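Long-range contacts in ribosome-inactivating protein 3 (Zea mays, PDB 2PQI), which belongs to the plant family of ribosome-inactivating proteins, whose fold combines a mixed beta sheet with packed helices: residues Arg60-Thr65 / Arg79-Val84; Asp112-Lys117 / Lys152-Val157; Gly190-Lys195 / Leu220-Lys225. All coordinates share one frame; numbering follows the deposited sequence.

Contact 1: residues Arg60-Thr65 / Arg79-Val84; sequences RTSSIT and RTPGGV
Thr65 and Arg79 face each other as an antiparallel hydrogen-bonded pair, with Thr65 N donating to Arg79 O (3.1 Å) and Arg79 N returning a bond to Thr65 O (2.8 Å). Arg79 O also receives a CA-H...O contact from Ile64 CA at 3.2 Å. On one face of the sheet Thr65 CB stands 4.1 Å from Arg79 CB. The side chain of Arg79 then leaves the strand pair: with CG anti to the backbone N (chi1 175°) and the chain extended as far as NE, its guanidinium comes to lie by the turn that follows, with Gly83 CA above one face of the flat group, offset toward the rim.

The pair joins strands 63-69 and 74-79, neighbours in the mixed sheet. Beyond Arg79 the chain reverses through a type I turn from Thr80 to Gly83 with a G1 beta bulge, and enters strand 85-87. Thr80 OG1 steadies the turn by accepting a bond from Val84 N (3.0 Å). At the loop end, Pro81 CG and CD lie close to Ser63 O, CG at 3.0 Å, and Ser62 OG also approaches CG. Ala137 of helix 126-137 touches both Ser62 and Pro81.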
ATOM      1  N   ARG A  60       3.699 -19.307  -8.710  1.00 43.85           N
ATOM      2  CA  ARG A  60       4.418 -20.482  -9.177  1.00 44.53           C
ATOM      3  C   ARG A  60       4.566 -20.463 -10.703  1.00 42.84           C
ATOM      4  O   ARG A  60       5.389 -21.177 -11.274  1.00 41.49           O
ATOM      5  CB  ARG A  60       3.702 -21.748  -8.693  1.00 46.11           C
ATOM      6  CG  ARG A  60       4.122 -22.184  -7.290  1.00 48.44           C
ATOM      7  CD  ARG A  60       3.152 -23.195  -6.703  1.00 50.42           C
ATOM      8  NE  ARG A  60       2.615 -24.086  -7.729  1.00 59.74           N
ATOM      9  CZ  ARG A  60       3.326 -24.997  -8.393  1.00 62.44           C
ATOM     10  NH1 ARG A  60       4.622 -25.152  -8.140  1.00 64.63           N
ATOM     11  NH2 ARG A  60       2.742 -25.748  -9.321  1.00 56.71           N
ATOM     12  N   THR A  61       3.802 -19.596 -11.352  1.00 41.24           N
ATOM     13  CA  THR A  61       3.826 -19.498 -12.802  1.00 40.95           C
ATOM     14  C   THR A  61       4.243 -18.154 -13.381  1.00 41.74           C
ATOM     15  O   THR A  61       4.772 -18.098 -14.491  1.00 44.24           O
ATOM     16  CB  THR A  61       2.468 -19.833 -13.352  1.00 40.12           C
ATOM     17  OG1 THR A  61       1.472 -19.293 -12.474  1.00 42.00           O
ATOM     18  CG2 THR A  61       2.305 -21.338 -13.456  1.00 42.31           C
ATOM     19  N   SER A  62       3.996 -17.070 -12.657  1.00 43.29           N
ATOM     20  CA  SER A  62       4.384 -15.755 -13.155  1.00 43.09           C
ATOM     21  C   SER A  62       4.747 -14.819 -12.013  1.00 39.30           C
ATOM     22  O   SER A  62       4.894 -15.252 -10.868  1.00 42.36           O
ATOM     23  CB  SER A  62       3.246 -15.147 -13.978  1.00 48.09           C
ATOM     24  OG  SER A  62       3.722 -14.073 -14.768  1.00 51.16           O
ATOM     25  N   SER A  63       4.904 -13.540 -12.330  1.00 34.14           N
ATOM     26  CA  SER A  63       5.234 -12.537 -11.317  1.00 32.98           C
ATOM     27  C   SER A  63       5.139 -11.124 -11.860  1.00 31.38           C
ATOM     28  O   SER A  63       5.053 -10.903 -13.071  1.00 32.72           O
ATOM     29  CB  SER A  63       6.653 -12.752 -10.777  1.00 36.72           C
ATOM     30  OG  SER A  63       7.615 -12.587 -11.805  1.00 30.64           O
ATOM     31  N   ILE A  64       5.142 -10.165 -10.947  1.00 28.50           N
ATOM     32  CA  ILE A  64       5.103  -8.755 -11.306  1.00 27.35           C
ATOM     33  C   ILE A  64       5.941  -8.015 -10.286  1.00 28.45           C
ATOM     34  O   ILE A  64       6.199  -8.528  -9.187  1.00 26.04           O
ATOM     35  CB  ILE A  64       3.670  -8.157 -11.276  1.00 26.89           C
ATOM     36  CG1 ILE A  64       3.097  -8.206  -9.865  1.00 28.92           C
ATOM     37  CG2 ILE A  64       2.770  -8.900 -12.233  1.00 26.42           C
ATOM     38  CD1 ILE A  64       1.694  -7.647  -9.784  1.00 29.86           C
ATOM     39  N   THR A  65       6.391  -6.820 -10.654  1.00 27.88           N
ATOM     40  CA  THR A  65       7.172  -6.014  -9.733  1.00 26.89           C
ATOM     41  C   THR A  65       6.415  -4.715  -9.483  1.00 24.90           C
ATOM     42  O   THR A  65       6.024  -4.017 -10.414  1.00 23.03           O
ATOM     43  CB  THR A  65       8.580  -5.698 -10.282  1.00 26.73           C
ATOM     44  OG1 THR A  65       9.323  -6.914 -10.424  1.00 24.72           O
ATOM     45  CG2 THR A  65       9.323  -4.773  -9.323  1.00 19.93           C
ATOM     46  N   ARG A  79       5.447  -3.812 -13.133  1.00 22.02           N
ATOM     47  CA  ARG A  79       6.121  -4.381 -14.286  1.00 21.24           C
ATOM     48  C   ARG A  79       5.655  -5.811 -14.522  1.00 22.33           C
ATOM     49  O   ARG A  79       5.542  -6.589 -13.575  1.00 22.58           O
ATOM     50  CB  ARG A  79       7.635  -4.365 -14.039  1.00 18.30           C
ATOM     51  CG  ARG A  79       8.474  -5.038 -15.110  1.00 19.04           C
ATOM     52  CD  ARG A  79       9.972  -4.829 -14.848  1.00 25.79           C
ATOM     53  NE  ARG A  79      10.803  -5.402 -15.912  1.00 29.62           N
ATOM     54  CZ  ARG A  79      11.014  -6.709 -16.095  1.00 30.76           C
ATOM     55  NH1 ARG A  79      10.466  -7.600 -15.271  1.00 24.22           N
ATOM     56  NH2 ARG A  79      11.732  -7.128 -17.135  1.00 25.45           N
ATOM     57  N   THR A  80       5.407  -6.156 -15.787  1.00 24.42           N
ATOM     58  CA  THR A  80       4.980  -7.513 -16.175  1.00 21.31           C
ATOM     59  C   THR A  80       6.197  -8.387 -16.520  1.00 25.00           C
ATOM     60  O   THR A  80       7.307  -7.880 -16.764  1.00 23.74           O
ATOM     61  CB  THR A  80       4.073  -7.492 -17.427  1.00 20.27           C
ATOM     62  OG1 THR A  80       4.789  -6.894 -18.516  1.00 26.92           O
ATOM     63  CG2 THR A  80       2.806  -6.696 -17.181  1.00 18.31           C
ATOM     64  N   PRO A  81       6.006  -9.714 -16.556  1.00 26.11           N
ATOM     65  CA  PRO A  81       7.110 -10.618 -16.883  1.00 26.53           C
ATOM     66  C   PRO A  81       7.739 -10.245 -18.221  1.00 32.95           C
ATOM     67  O   PRO A  81       8.950 -10.393 -18.418  1.00 35.85           O
ATOM     68  CB  PRO A  81       6.433 -11.975 -16.933  1.00 30.41           C
ATOM     69  CG  PRO A  81       5.348 -11.835 -15.928  1.00 29.71           C
ATOM     70  CD  PRO A  81       4.789 -10.475 -16.240  1.00 26.52           C
ATOM     71  N   GLY A  82       6.914  -9.759 -19.144  1.00 32.72           N
ATOM     72  CA  GLY A  82       7.428  -9.360 -20.443  1.00 33.43           C
ATOM     73  C   GLY A  82       8.220  -8.062 -20.388  1.00 36.08           C
ATOM     74  O   GLY A  82       8.651  -7.543 -21.421  1.00 39.04           O
ATOM     75  N   GLY A  83       8.396  -7.524 -19.183  1.00 34.79           N
ATOM     76  CA  GLY A  83       9.152  -6.294 -19.026  1.00 34.48           C
ATOM     77  C   GLY A  83       8.405  -5.012 -19.339  1.00 32.21           C
ATOM     78  O   GLY A  83       9.022  -3.972 -19.555  1.00 36.12           O
ATOM     79  N   VAL A  84       7.081  -5.074 -19.366  1.00 30.08           N
ATOM     80  CA  VAL A  84       6.289  -3.889 -19.652  1.00 27.60           C
ATOM     81  C   VAL A  84       5.822  -3.179 -18.382  1.00 26.26           C
ATOM     82  O   VAL A  84       5.206  -3.786 -17.517  1.00 27.70           O
ATOM     83  CB  VAL A  84       5.058  -4.244 -20.495  1.00 27.70           C
ATOM     84  CG1 VAL A  84       4.238  -2.985 -20.778  1.00 27.77           C
ATOM     85  CG2 VAL A  84       5.498  -4.909 -21.787  1.00 25.38           C
TER

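Contact 2: residues Asp112-Lys117 / Lys152-Val157; sequences DLIGNK and KLVKLV
Leu113 and Val154 carry this contact, their side chains sliding past each other in opposite directions. Leu113 CB and CD1 both lie against the valine: CD1 is 4.0 Å from Val154 CG2, and CB is 4.1 Å from Val154 CB. Ile114 meets the same valine from another direction, the two side chains crossing at about a right angle, with Ile114 CG2 3.9 Å from Val154 CG2. One methyl of Val154 thus touches both Leu113 and Ile114, while its other methyl, CG1, faces Ile114 CG2 alone of the two. At the margins, Leu113 CD2 rests 4.3 Å from Leu153 CB and CD1 lies 4.4 Å from Val157 CG2, so the two leucine methyls spread along helix 149-165. No hydrogen bond crosses the interface: it is apolar packing of the short helix 110-114 against the long helix 149-165 within the ribosome-inactivating protein fold.

One torsion helps explain how Val154 meets both residues. Val154 CG1 sits between the backbone N and the carbonyl carbon (chi1 76°), which turns CG2 anti to that N and presents it to Leu113 and Ile114. After Ile114 the chain leaves helical geometry at Gly115, where phi is 70°, and a type II' beta turn from Ile114 to Lys117, closed by a weak backbone bond, carries it off. Leu153 and Val157, one turn apart on the partner helix, are linked by the bond from Val157 N to Leu153 O (3.0 Å).

Farther out, Phe88 and Phe106 pack on Leu113, and Tyr110, from the same short helix, touches Val154 and Val157. Helix 149-165 is in turn flanked by helix 126-137, where Leu136 meets Leu153, and by strand 74-79 of the sheet, where Phe78 touches Leu153 and Leu75 touches Val157.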
ATOM      1  N   ASP A 112     -10.644   6.092  -7.894  1.00 40.16           N
ATOM      2  CA  ASP A 112     -10.492   5.531  -9.229  1.00 39.90           C
ATOM      3  C   ASP A 112     -10.552   4.013  -9.316  1.00 38.51           C
ATOM      4  O   ASP A 112     -10.859   3.460 -10.370  1.00 39.62           O
ATOM      5  CB  ASP A 112      -9.158   6.001  -9.830  1.00 38.54           C
ATOM      6  CG  ASP A 112      -8.833   7.453  -9.485  1.00 38.16           C
ATOM      7  OD1 ASP A 112      -9.673   8.333  -9.744  1.00 39.94           O
ATOM      8  OD2 ASP A 112      -7.731   7.714  -8.956  1.00 38.29           O
ATOM      9  N   LEU A 113     -10.267   3.333  -8.215  1.00 37.70           N
ATOM     10  CA  LEU A 113     -10.251   1.883  -8.243  1.00 37.46           C
ATOM     11  C   LEU A 113     -11.555   1.211  -7.866  1.00 40.85           C
ATOM     12  O   LEU A 113     -11.888   0.154  -8.408  1.00 41.36           O
ATOM     13  CB  LEU A 113      -9.133   1.363  -7.338  1.00 33.63           C
ATOM     14  CG  LEU A 113      -7.704   1.761  -7.739  1.00 32.28           C
ATOM     15  CD1 LEU A 113      -6.738   1.327  -6.645  1.00 25.55           C
ATOM     16  CD2 LEU A 113      -7.333   1.118  -9.086  1.00 32.14           C
ATOM     17  N   ILE A 114     -12.308   1.823  -6.961  1.00 38.68           N
ATOM     18  CA  ILE A 114     -13.544   1.205  -6.523  1.00 37.65           C
ATOM     19  C   ILE A 114     -14.713   2.171  -6.330  1.00 39.29           C
ATOM     20  O   ILE A 114     -15.767   1.803  -5.803  1.00 41.01           O
ATOM     21  CB  ILE A 114     -13.280   0.424  -5.218  1.00 36.38           C
ATOM     22  CG1 ILE A 114     -12.668   1.360  -4.169  1.00 25.77           C
ATOM     23  CG2 ILE A 114     -12.342  -0.760  -5.510  1.00 36.57           C
ATOM     24  CD1 ILE A 114     -12.308   0.685  -2.883  1.00 29.54           C
ATOM     25  N   GLY A 115     -14.524   3.409  -6.755  1.00 36.38           N
ATOM     26  CA  GLY A 115     -15.586   4.378  -6.621  1.00 38.52           C
ATOM     27  C   GLY A 115     -15.827   4.768  -5.188  1.00 41.61           C
ATOM     28  O   GLY A 115     -14.883   5.034  -4.442  1.00 44.00           O
ATOM     29  N   ASN A 116     -17.093   4.802  -4.795  1.00 45.63           N
ATOM     30  CA  ASN A 116     -17.449   5.185  -3.435  1.00 50.38           C
ATOM     31  C   ASN A 116     -17.618   3.984  -2.513  1.00 48.02           C
ATOM     32  O   ASN A 116     -18.096   4.122  -1.391  1.00 49.03           O
ATOM     33  CB  ASN A 116     -18.732   6.016  -3.456  1.00 58.17           C
ATOM     34  CG  ASN A 116     -19.817   5.387  -4.309  1.00 66.32           C
ATOM     35  OD1 ASN A 116     -20.253   4.264  -4.051  1.00 67.53           O
ATOM     36  ND2 ASN A 116     -20.255   6.108  -5.339  1.00 71.80           N
ATOM     37  N   LYS A 117     -17.223   2.810  -2.989  1.00 45.69           N
ATOM     38  CA  LYS A 117     -17.329   1.610  -2.184  1.00 43.87           C
ATOM     39  C   LYS A 117     -16.383   1.664  -0.990  1.00 43.42           C
ATOM     40  O   LYS A 117     -15.403   2.409  -0.997  1.00 43.41           O
ATOM     41  CB  LYS A 117     -17.013   0.380  -3.027  1.00 46.86           C
ATOM     42  CG  LYS A 117     -18.204  -0.169  -3.779  1.00 53.80           C
ATOM     43  CD  LYS A 117     -17.914  -1.559  -4.332  1.00 59.07           C
ATOM     44  CE  LYS A 117     -19.196  -2.241  -4.788  1.00 62.28           C
ATOM     45  NZ  LYS A 117     -20.175  -2.355  -3.664  1.00 64.56           N
ATOM     46  N   LYS A 152      -7.989  -6.067  -9.276  1.00 35.55           N
ATOM     47  CA  LYS A 152      -6.780  -6.793  -8.908  1.00 35.68           C
ATOM     48  C   LYS A 152      -5.755  -5.843  -8.297  1.00 33.28           C
ATOM     49  O   LYS A 152      -4.963  -6.232  -7.440  1.00 34.90           O
ATOM     50  CB  LYS A 152      -6.184  -7.480 -10.145  1.00 36.51           C
ATOM     51  CG  LYS A 152      -7.001  -8.654 -10.646  1.00 32.66           C
ATOM     52  CD  LYS A 152      -6.969  -9.759  -9.607  1.00 42.38           C
ATOM     53  CE  LYS A 152      -7.794 -10.973 -10.005  1.00 46.99           C
ATOM     54  NZ  LYS A 152      -9.239 -10.754  -9.741  1.00 50.98           N
ATOM     55  N   LEU A 153      -5.789  -4.589  -8.737  1.00 30.91           N
ATOM     56  CA  LEU A 153      -4.864  -3.581  -8.255  1.00 27.59           C
ATOM     57  C   LEU A 153      -5.195  -3.073  -6.870  1.00 26.20           C
ATOM     58  O   LEU A 153      -4.310  -2.782  -6.075  1.00 36.08           O
ATOM     59  CB  LEU A 153      -4.808  -2.417  -9.245  1.00 23.67           C
ATOM     60  CG  LEU A 153      -3.936  -2.702 -10.474  1.00 23.90           C
ATOM     61  CD1 LEU A 153      -4.223  -1.691 -11.556  1.00 20.12           C
ATOM     62  CD2 LEU A 153      -2.462  -2.671 -10.071  1.00 19.98           C
ATOM     63  N   VAL A 154      -6.472  -2.972  -6.564  1.00 26.43           N
ATOM     64  CA  VAL A 154      -6.883  -2.470  -5.270  1.00 24.74           C
ATOM     65  C   VAL A 154      -6.576  -3.458  -4.134  1.00 26.69           C
ATOM     66  O   VAL A 154      -6.368  -3.054  -2.987  1.00 23.94           O
ATOM     67  CB  VAL A 154      -8.398  -2.122  -5.291  1.00 24.12           C
ATOM     68  CG1 VAL A 154      -9.232  -3.401  -5.216  1.00 23.26           C
ATOM     69  CG2 VAL A 154      -8.728  -1.133  -4.158  1.00 14.27           C
ATOM     70  N   LYS A 155      -6.546  -4.749  -4.467  1.00 29.60           N
ATOM     71  CA  LYS A 155      -6.275  -5.808  -3.497  1.00 26.34           C
ATOM     72  C   LYS A 155      -4.805  -5.783  -3.112  1.00 27.00           C
ATOM     73  O   LYS A 155      -4.439  -5.985  -1.947  1.00 26.60           O
ATOM     74  CB  LYS A 155      -6.584  -7.179  -4.108  1.00 29.54           C
ATOM     75  CG  LYS A 155      -8.049  -7.482  -4.407  1.00 24.04           C
ATOM     76  CD  LYS A 155      -8.124  -8.675  -5.354  1.00 19.77           C
ATOM     77  CE  LYS A 155      -9.552  -9.059  -5.737  1.00 25.04           C
ATOM     78  NZ  LYS A 155     -10.364  -9.599  -4.611  1.00 29.31           N
ATOM     79  N   LEU A 156      -3.962  -5.560  -4.111  1.00 24.08           N
ATOM     80  CA  LEU A 156      -2.528  -5.510  -3.896  1.00 26.64           C
ATOM     81  C   LEU A 156      -2.188  -4.247  -3.128  1.00 29.73           C
ATOM     82  O   LEU A 156      -1.341  -4.254  -2.225  1.00 28.03           O
ATOM     83  CB  LEU A 156      -1.808  -5.517  -5.237  1.00 21.41           C
ATOM     84  CG  LEU A 156      -1.979  -6.819  -6.015  1.00 20.10           C
ATOM     85  CD1 LEU A 156      -1.179  -6.762  -7.286  1.00 18.76           C
ATOM     86  CD2 LEU A 156      -1.507  -7.988  -5.160  1.00 18.28           C
ATOM     87  N   VAL A 157      -2.870  -3.169  -3.504  1.00 28.11           N
ATOM     88  CA  VAL A 157      -2.703  -1.861  -2.885  1.00 26.22           C
ATOM     89  C   VAL A 157      -2.939  -1.943  -1.368  1.00 24.27           C
ATOM     90  O   VAL A 157      -2.139  -1.447  -0.567  1.00 19.67           O
ATOM     91  CB  VAL A 157      -3.687  -0.860  -3.537  1.00 27.99           C
ATOM     92  CG1 VAL A 157      -4.138   0.194  -2.539  1.00 30.79           C
ATOM     93  CG2 VAL A 157      -3.027  -0.227  -4.749  1.00 27.73           C
TER

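Contact 3: residues Gly190-Lys195 / Leu220-Lys225; sequences GKQVQK and LGIKDK
Leu220 lays its two methyls against the end of helix 187-193 and Lys195 just beyond it, CD1 reaching Lys195 CG at 3.4 Å and CD2 reaching Lys191 CB at 3.8 Å. The leucine comes just before a Schellman motif: Gly221, with a positive phi of 89°, ends helix 215-218 with two bonds back into its last turn. The contact is therefore one between two helix ends, in which the side chain before the stop of one helix fits against the end of another.

The leucine fork straddles the helix end. One branch lies beside the aliphatic part of Lys195, whose CB and CG both meet CD1, while CD2 of Leu220 sits by the main chain of Lys191, 3.8 Å from Lys191 O. Side-chain carbons of Lys191 and Lys195 thus line the leucine. Lys195 has a second role as the N-cap residue of helix 196-208, which places the leucine at the joint between two consecutive helices. On the partner side, Asp224 is the N-cap of helix 225-231, its OD1 accepting from Glu227 N.

Gln192, on helix 187-193, supplies the polar link to the end of helix 215-218. With chi2 at -178° its chain runs extended beyond CG and brings the amide to the carbonyl of Leu220, where NE2 donates to Leu220 O at 3.0 Å. The bond is bent, 137° at the hydrogen, and its donor stands above the carbonyl plane. Ile222 meets the amide from the opposite direction and is itself packed by Ile199 of helix 196-208 and by Ala228 and Ile231 of helix 225-231. Its CG1 lies 3.4 Å from Gln192 NE2, so this amide nitrogen has the leucine carbonyl and an isoleucine methylene as neighbours.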
ATOM      1  N   GLY A 190     -11.324   0.403   7.629  1.00 37.22           N
ATOM      2  CA  GLY A 190     -11.306   1.017   6.315  1.00 38.00           C
ATOM      3  C   GLY A 190     -11.342   2.534   6.367  1.00 37.03           C
ATOM      4  O   GLY A 190     -10.709   3.220   5.563  1.00 36.66           O
ATOM      5  N   LYS A 191     -12.078   3.082   7.317  1.00 37.99           N
ATOM      6  CA  LYS A 191     -12.141   4.532   7.403  1.00 39.82           C
ATOM      7  C   LYS A 191     -10.820   5.084   7.888  1.00 38.41           C
ATOM      8  O   LYS A 191     -10.389   6.154   7.457  1.00 36.86           O
ATOM      9  CB  LYS A 191     -13.280   4.979   8.317  1.00 41.74           C
ATOM     10  CG  LYS A 191     -14.566   5.208   7.547  1.00 43.92           C
ATOM     11  CD  LYS A 191     -15.642   4.243   7.970  1.00 44.78           C
ATOM     12  CE  LYS A 191     -16.678   4.966   8.796  1.00 48.80           C
ATOM     13  NZ  LYS A 191     -16.031   6.008   9.644  1.00 54.65           N
ATOM     14  N   GLN A 192     -10.172   4.346   8.780  1.00 33.20           N
ATOM     15  CA  GLN A 192      -8.890   4.774   9.293  1.00 33.37           C
ATOM     16  C   GLN A 192      -7.889   4.691   8.151  1.00 33.44           C
ATOM     17  O   GLN A 192      -7.180   5.656   7.882  1.00 32.32           O
ATOM     18  CB  GLN A 192      -8.477   3.893  10.471  1.00 31.73           C
ATOM     19  CG  GLN A 192      -9.487   3.947  11.610  1.00 27.55           C
ATOM     20  CD  GLN A 192      -9.065   3.129  12.790  1.00 25.01           C
ATOM     21  OE1 GLN A 192      -8.538   2.036  12.633  1.00 30.01           O
ATOM     22  NE2 GLN A 192      -9.299   3.647  13.983  1.00 24.52           N
ATOM     23  N   VAL A 193      -7.852   3.549   7.467  1.00 30.39           N
ATOM     24  CA  VAL A 193      -6.956   3.363   6.324  1.00 29.67           C
ATOM     25  C   VAL A 193      -7.069   4.492   5.270  1.00 28.47           C
ATOM     26  O   VAL A 193      -6.062   5.006   4.794  1.00 28.58           O
ATOM     27  CB  VAL A 193      -7.223   2.008   5.631  1.00 28.68           C
ATOM     28  CG1 VAL A 193      -6.464   1.929   4.316  1.00 25.41           C
ATOM     29  CG2 VAL A 193      -6.809   0.882   6.540  1.00 29.83           C
ATOM     30  N   GLN A 194      -8.286   4.874   4.899  1.00 26.08           N
ATOM     31  CA  GLN A 194      -8.451   5.952   3.924  1.00 31.65           C
ATOM     32  C   GLN A 194      -8.040   7.314   4.513  1.00 32.15           C
ATOM     33  O   GLN A 194      -8.043   8.328   3.816  1.00 35.04           O
ATOM     34  CB  GLN A 194      -9.910   6.018   3.440  1.00 33.91           C
ATOM     35  CG  GLN A 194     -10.300   4.931   2.427  1.00 38.95           C
ATOM     36  CD  GLN A 194     -11.713   5.098   1.905  1.00 40.69           C
ATOM     37  OE1 GLN A 194     -12.683   4.885   2.628  1.00 43.32           O
ATOM     38  NE2 GLN A 194     -11.834   5.495   0.642  1.00 41.98           N
ATOM     39  N   LYS A 195      -7.671   7.322   5.792  1.00 29.86           N
ATOM     40  CA  LYS A 195      -7.278   8.539   6.500  1.00 25.00           C
ATOM     41  C   LYS A 195      -5.805   8.589   6.886  1.00 22.52           C
ATOM     42  O   LYS A 195      -5.384   9.459   7.644  1.00 18.65           O
ATOM     43  CB  LYS A 195      -8.102   8.674   7.779  1.00 26.48           C
ATOM     44  CG  LYS A 195      -9.492   9.216   7.582  1.00 27.24           C
ATOM     45  CD  LYS A 195      -9.428  10.666   7.167  1.00 34.83           C
ATOM     46  CE  LYS A 195     -10.795  11.173   6.800  1.00 39.62           C
ATOM     47  NZ  LYS A 195     -11.456  10.185   5.916  1.00 49.45           N
ATOM     48  N   LEU A 220     -12.746   8.803  14.269  1.00 46.83           N
ATOM     49  CA  LEU A 220     -12.303   7.568  13.631  1.00 44.69           C
ATOM     50  C   LEU A 220     -12.115   6.454  14.651  1.00 46.14           C
ATOM     51  O   LEU A 220     -11.785   5.324  14.287  1.00 45.24           O
ATOM     52  CB  LEU A 220     -10.994   7.790  12.870  1.00 44.04           C
ATOM     53  CG  LEU A 220     -11.087   8.554  11.540  1.00 43.01           C
ATOM     54  CD1 LEU A 220      -9.692   8.800  10.985  1.00 44.04           C
ATOM     55  CD2 LEU A 220     -11.923   7.761  10.547  1.00 37.29           C
ATOM     56  N   GLY A 221     -12.332   6.776  15.923  1.00 43.32           N
ATOM     57  CA  GLY A 221     -12.174   5.786  16.970  1.00 44.16           C
ATOM     58  C   GLY A 221     -10.759   5.732  17.509  1.00 45.79           C
ATOM     59  O   GLY A 221     -10.360   4.741  18.120  1.00 49.29           O
ATOM     60  N   ILE A 222     -10.002   6.802  17.279  1.00 45.03           N
ATOM     61  CA  ILE A 222      -8.618   6.902  17.735  1.00 41.06           C
ATOM     62  C   ILE A 222      -8.574   7.967  18.838  1.00 43.29           C
ATOM     63  O   ILE A 222      -8.530   9.172  18.557  1.00 39.70           O
ATOM     64  CB  ILE A 222      -7.696   7.326  16.563  1.00 42.25           C
ATOM     65  CG1 ILE A 222      -8.069   6.541  15.294  1.00 37.82           C
ATOM     66  CG2 ILE A 222      -6.238   7.064  16.927  1.00 36.47           C
ATOM     67  CD1 ILE A 222      -7.223   6.865  14.091  1.00 33.56           C
ATOM     68  N   LYS A 223      -8.575   7.520  20.094  1.00 43.57           N
ATOM     69  CA  LYS A 223      -8.592   8.432  21.234  1.00 43.36           C
ATOM     70  C   LYS A 223      -7.447   9.415  21.376  1.00 43.19           C
ATOM     71  O   LYS A 223      -7.670  10.623  21.555  1.00 39.52           O
ATOM     72  CB  LYS A 223      -8.731   7.649  22.537  1.00 47.81           C
ATOM     73  CG  LYS A 223     -10.171   7.516  23.032  1.00 60.68           C
ATOM     74  CD  LYS A 223     -10.956   6.378  22.359  1.00 65.24           C
ATOM     75  CE  LYS A 223     -11.268   6.645  20.891  1.00 65.52           C
ATOM     76  NZ  LYS A 223     -12.114   7.853  20.700  1.00 66.94           N
ATOM     77  N   ASP A 224      -6.220   8.915  21.302  1.00 44.75           N
ATOM     78  CA  ASP A 224      -5.066   9.787  21.466  1.00 45.45           C
ATOM     79  C   ASP A 224      -3.849   9.289  20.713  1.00 47.70           C
ATOM     80  O   ASP A 224      -3.954   8.397  19.877  1.00 50.70           O
ATOM     81  CB  ASP A 224      -4.739   9.910  22.947  1.00 43.62           C
ATOM     82  CG  ASP A 224      -4.828   8.583  23.662  1.00 43.04           C
ATOM     83  OD1 ASP A 224      -4.171   7.621  23.215  1.00 42.95           O
ATOM     84  OD2 ASP A 224      -5.563   8.495  24.667  1.00 52.97           O
ATOM     85  N   LYS A 225      -2.686   9.851  21.032  1.00 48.88           N
ATOM     86  CA  LYS A 225      -1.457   9.472  20.349  1.00 46.61           C
ATOM     87  C   LYS A 225      -1.012   8.046  20.639  1.00 45.46           C
ATOM     88  O   LYS A 225      -0.364   7.413  19.810  1.00 47.82           O
ATOM     89  CB  LYS A 225      -0.342  10.481  20.669  1.00 47.38           C
ATOM     90  CG  LYS A 225       0.665  10.054  21.709  1.00 49.52           C
ATOM     91  CD  LYS A 225       2.104  10.115  21.155  1.00 49.05           C
ATOM     92  CE  LYS A 225       2.856  11.362  21.604  1.00 48.46           C
ATOM     93  NZ  LYS A 225       4.326  11.204  21.396  1.00 52.91           N
TER

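The three contacts follow one another along the chain, each closing before the next opens, and they run across the molecule from the sheet to the C-terminal helices. Contact 1 and contact 3 lie on opposite sides of the chain's centre, their own centres 35 Å apart; the centre of contact 2 is about 20 Å from each of theirs. Contacts 1 and 2 touch directly through Ile64 CD1 and Leu156 CD1, at 3.9 Å, where strand 63-69 meets helix 149-165. Contacts 2 and 3 approach to about 5 Å between nearest atoms, and Tyr110 of helix 110-114 packs on Val193 and Gln194. Contacts 2 and 3 are thus bridged by Tyr110, which packs on residues of both.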